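PDB 5LXZ: secreted protein, which probably acts as a galactose-oxidase-like copper radical oxidase of family AA5, pairing a copper ion with a protein radical to oxidise its substrate. Local coordinates for residues D77-G82 with N459-S464. The protein carries 1 engineered substitution. Sequence-based numbering, arbitrary orientation.
Sequences DLFCTG and NYHSGS. With CU (copper (II) ion), chain B.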
loop_
_atom_site.group_PDB
_atom_site.type_symbol
_atom_site.label_atom_id
_atom_site.label_comp_id
_atom_site.label_asym_id
_atom_site.label_seq_id
_atom_site.Cartn_x
_atom_site.Cartn_y
_atom_site.Cartn_z
ATOM N N ASP A 77 15.637 -7.882 -2.977
ATOM C CA ASP A 77 15.183 -6.914 -1.987
ATOM C C ASP A 77 13.705 -6.582 -2.220
ATOM O O ASP A 77 13.392 -5.589 -2.876
ATOM C CB ASP A 77 16.011 -5.639 -1.953
ATOM C CG ASP A 77 15.872 -4.925 -0.640
ATOM O OD1 ASP A 77 14.964 -5.324 0.120
ATOM O OD2 ASP A 77 16.664 -4.003 -0.331
ATOM N N LEU A 78 12.857 -7.387 -1.596
ATOM C CA LEU A 78 11.389 -7.309 -1.772
ATOM C C LEU A 78 10.715 -6.259 -0.930
ATOM O O LEU A 78 9.504 -6.127 -0.955
ATOM C CB LEU A 78 10.765 -8.654 -1.528
ATOM C CG LEU A 78 11.294 -9.725 -2.450
ATOM C CD1 LEU A 78 10.555 -11.015 -2.148
ATOM C CD2 LEU A 78 11.239 -9.335 -3.922
ATOM N N PHE A 79 11.494 -5.472 -0.227
ATOM C CA PHE A 79 11.037 -4.241 0.352
ATOM C C PHE A 79 10.620 -3.373 -0.853
ATOM O O PHE A 79 11.284 -3.384 -1.848
ATOM C CB PHE A 79 12.269 -3.696 1.156
ATOM C CG PHE A 79 12.219 -2.262 1.539
ATOM C CD1 PHE A 79 11.069 -1.675 2.018
ATOM C CD2 PHE A 79 13.392 -1.485 1.453
ATOM C CE1 PHE A 79 11.064 -0.347 2.394
ATOM C CE2 PHE A 79 13.385 -0.168 1.789
ATOM C CZ PHE A 79 12.219 0.409 2.277
ATOM N N CYS A 80 9.558 -2.616 -0.781
ATOM C CA CYS A 80 9.206 -1.746 -1.959
ATOM C C CYS A 80 8.510 -2.477 -3.101
ATOM O O CYS A 80 8.423 -1.948 -4.202
ATOM C CB CYS A 80 10.410 -0.987 -2.629
ATOM S SG CYS A 80 11.590 -0.032 -1.638
ATOM N N THR A 81 8.048 -3.699 -2.870
ATOM C CA THR A 81 7.297 -4.409 -3.895
ATOM C C THR A 81 5.825 -4.124 -3.846
ATOM O O THR A 81 5.318 -3.585 -2.875
ATOM C CB THR A 81 7.407 -5.931 -3.652
ATOM O OG1 THR A 81 7.134 -6.213 -2.263
ATOM C CG2 THR A 81 8.714 -6.413 -4.034
ATOM N N GLY A 82 5.114 -4.500 -4.921
ATOM C CA GLY A 82 3.675 -4.586 -4.934
ATOM C C GLY A 82 3.293 -6.050 -4.961
ATOM O O GLY A 82 4.113 -6.904 -5.295
ATOM N N ASN A 459 3.290 3.968 12.523
ATOM C CA ASN A 459 3.239 5.054 11.543
ATOM C C ASN A 459 3.644 4.488 10.190
ATOM O O ASN A 459 3.008 3.519 9.754
ATOM C CB ASN A 459 3.904 6.373 12.032
ATOM C CG ASN A 459 5.409 6.279 12.279
ATOM O OD1 ASN A 459 6.226 6.305 11.350
ATOM N ND2 ASN A 459 5.795 6.205 13.565
ATOM N N TYR A 460 4.629 5.073 9.538
ATOM C CA TYR A 460 5.166 4.591 8.246
ATOM C C TYR A 460 5.592 3.153 8.334
ATOM O O TYR A 460 6.074 2.697 9.368
ATOM C CB TYR A 460 6.384 5.470 7.950
ATOM C CG TYR A 460 7.063 5.316 6.647
ATOM C CD1 TYR A 460 6.329 5.378 5.488
ATOM C CD2 TYR A 460 8.436 5.209 6.587
ATOM C CE1 TYR A 460 6.965 5.315 4.264
ATOM C CE2 TYR A 460 9.085 5.127 5.346
ATOM C CZ TYR A 460 8.317 5.177 4.223
ATOM O OH TYR A 460 8.941 5.101 2.987
ATOM N N HIS A 461 5.376 2.392 7.251
ATOM C CA HIS A 461 5.830 1.004 7.181
ATOM C C HIS A 461 5.170 0.118 8.218
ATOM O O HIS A 461 5.859 -0.714 8.826
ATOM C CB HIS A 461 7.347 0.912 7.279
ATOM C CG HIS A 461 8.068 1.383 6.057
ATOM N ND1 HIS A 461 9.410 1.683 6.058
ATOM C CD2 HIS A 461 7.645 1.549 4.779
ATOM C CE1 HIS A 461 9.785 2.040 4.849
ATOM N NE2 HIS A 461 8.741 1.957 4.054
ATOM N N SER A 462 3.855 0.253 8.353
ATOM C CA SER A 462 3.032 -0.571 9.232
ATOM C C SER A 462 1.961 -1.266 8.442
ATOM O O SER A 462 1.849 -1.102 7.187
ATOM C CB SER A 462 2.381 0.283 10.324
ATOM O OG SER A 462 3.332 1.029 11.028
ATOM N N GLY A 463 1.164 -2.095 9.133
ATOM C CA GLY A 463 0.002 -2.652 8.494
ATOM C C GLY A 463 -0.768 -3.546 9.426
ATOM O O GLY A 463 -0.390 -3.685 10.589
ATOM N N SER A 464 -1.840 -4.146 8.907
ATOM C CA SER A 464 -2.704 -4.999 9.702
ATOM C C SER A 464 -3.321 -6.066 8.837
ATOM O O SER A 464 -3.585 -5.848 7.638
ATOM C CB SER A 464 -3.761 -4.212 10.456
ATOM O OG SER A 464 -4.682 -3.578 9.594
HETATM CU CU CU B . 8.572 2.455 2.097
HETATM O O HOH W 1 10.603 3.223 1.853
#
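At the mononuclear copper site, where the 459-464 loop carries metal ligands and the turn at 78-81 packs Phe-79 beside one of them, the ring edge of Phe-79 abuts the imidazole of the copper ligand His-461. Phe-79 CE1 approaches His-461 CE1 at 3.7 Å, and CZ lies slightly farther off. The planes stand at 84° in an oblique pair, the imidazole carbon arriving near the plane of the phenyl ring. With its CG anti to the backbone N (chi1 163°), Phe-79 extends from a type II turn, Leu-78 to Thr-81, which is braced by Thr-81 OG1 donating to Leu-78 O at 2.7 Å. His-461 binds copper through NE2 at 2.0 Å, while the other ring nitrogen, ND1, is hydrogen-bonded to Asp-478 OD2, a second-shell carboxylate which, with the metal bond, holds the imidazole's rotation. Tyr-460 lies against one face of that imidazole, with its OH at a longer 2.8 Å from the metal. Water 1, at 2.2 Å from copper, sits in the imidazole plane, and Tyr-248 and His-548 complete the ligand set. Cys-80, next to Phe-79, is backbone hydrogen-bonded to Tyr-248; as in galactose oxidase, this pair is probably the one that forms the thioether-linked cofactor. Strands 81-85 and 462-466 lead away into separate sheets, so the contact joins two blades of the Kelch propeller around the axial copper centre characteristic of galactose-oxidase-like enzymes.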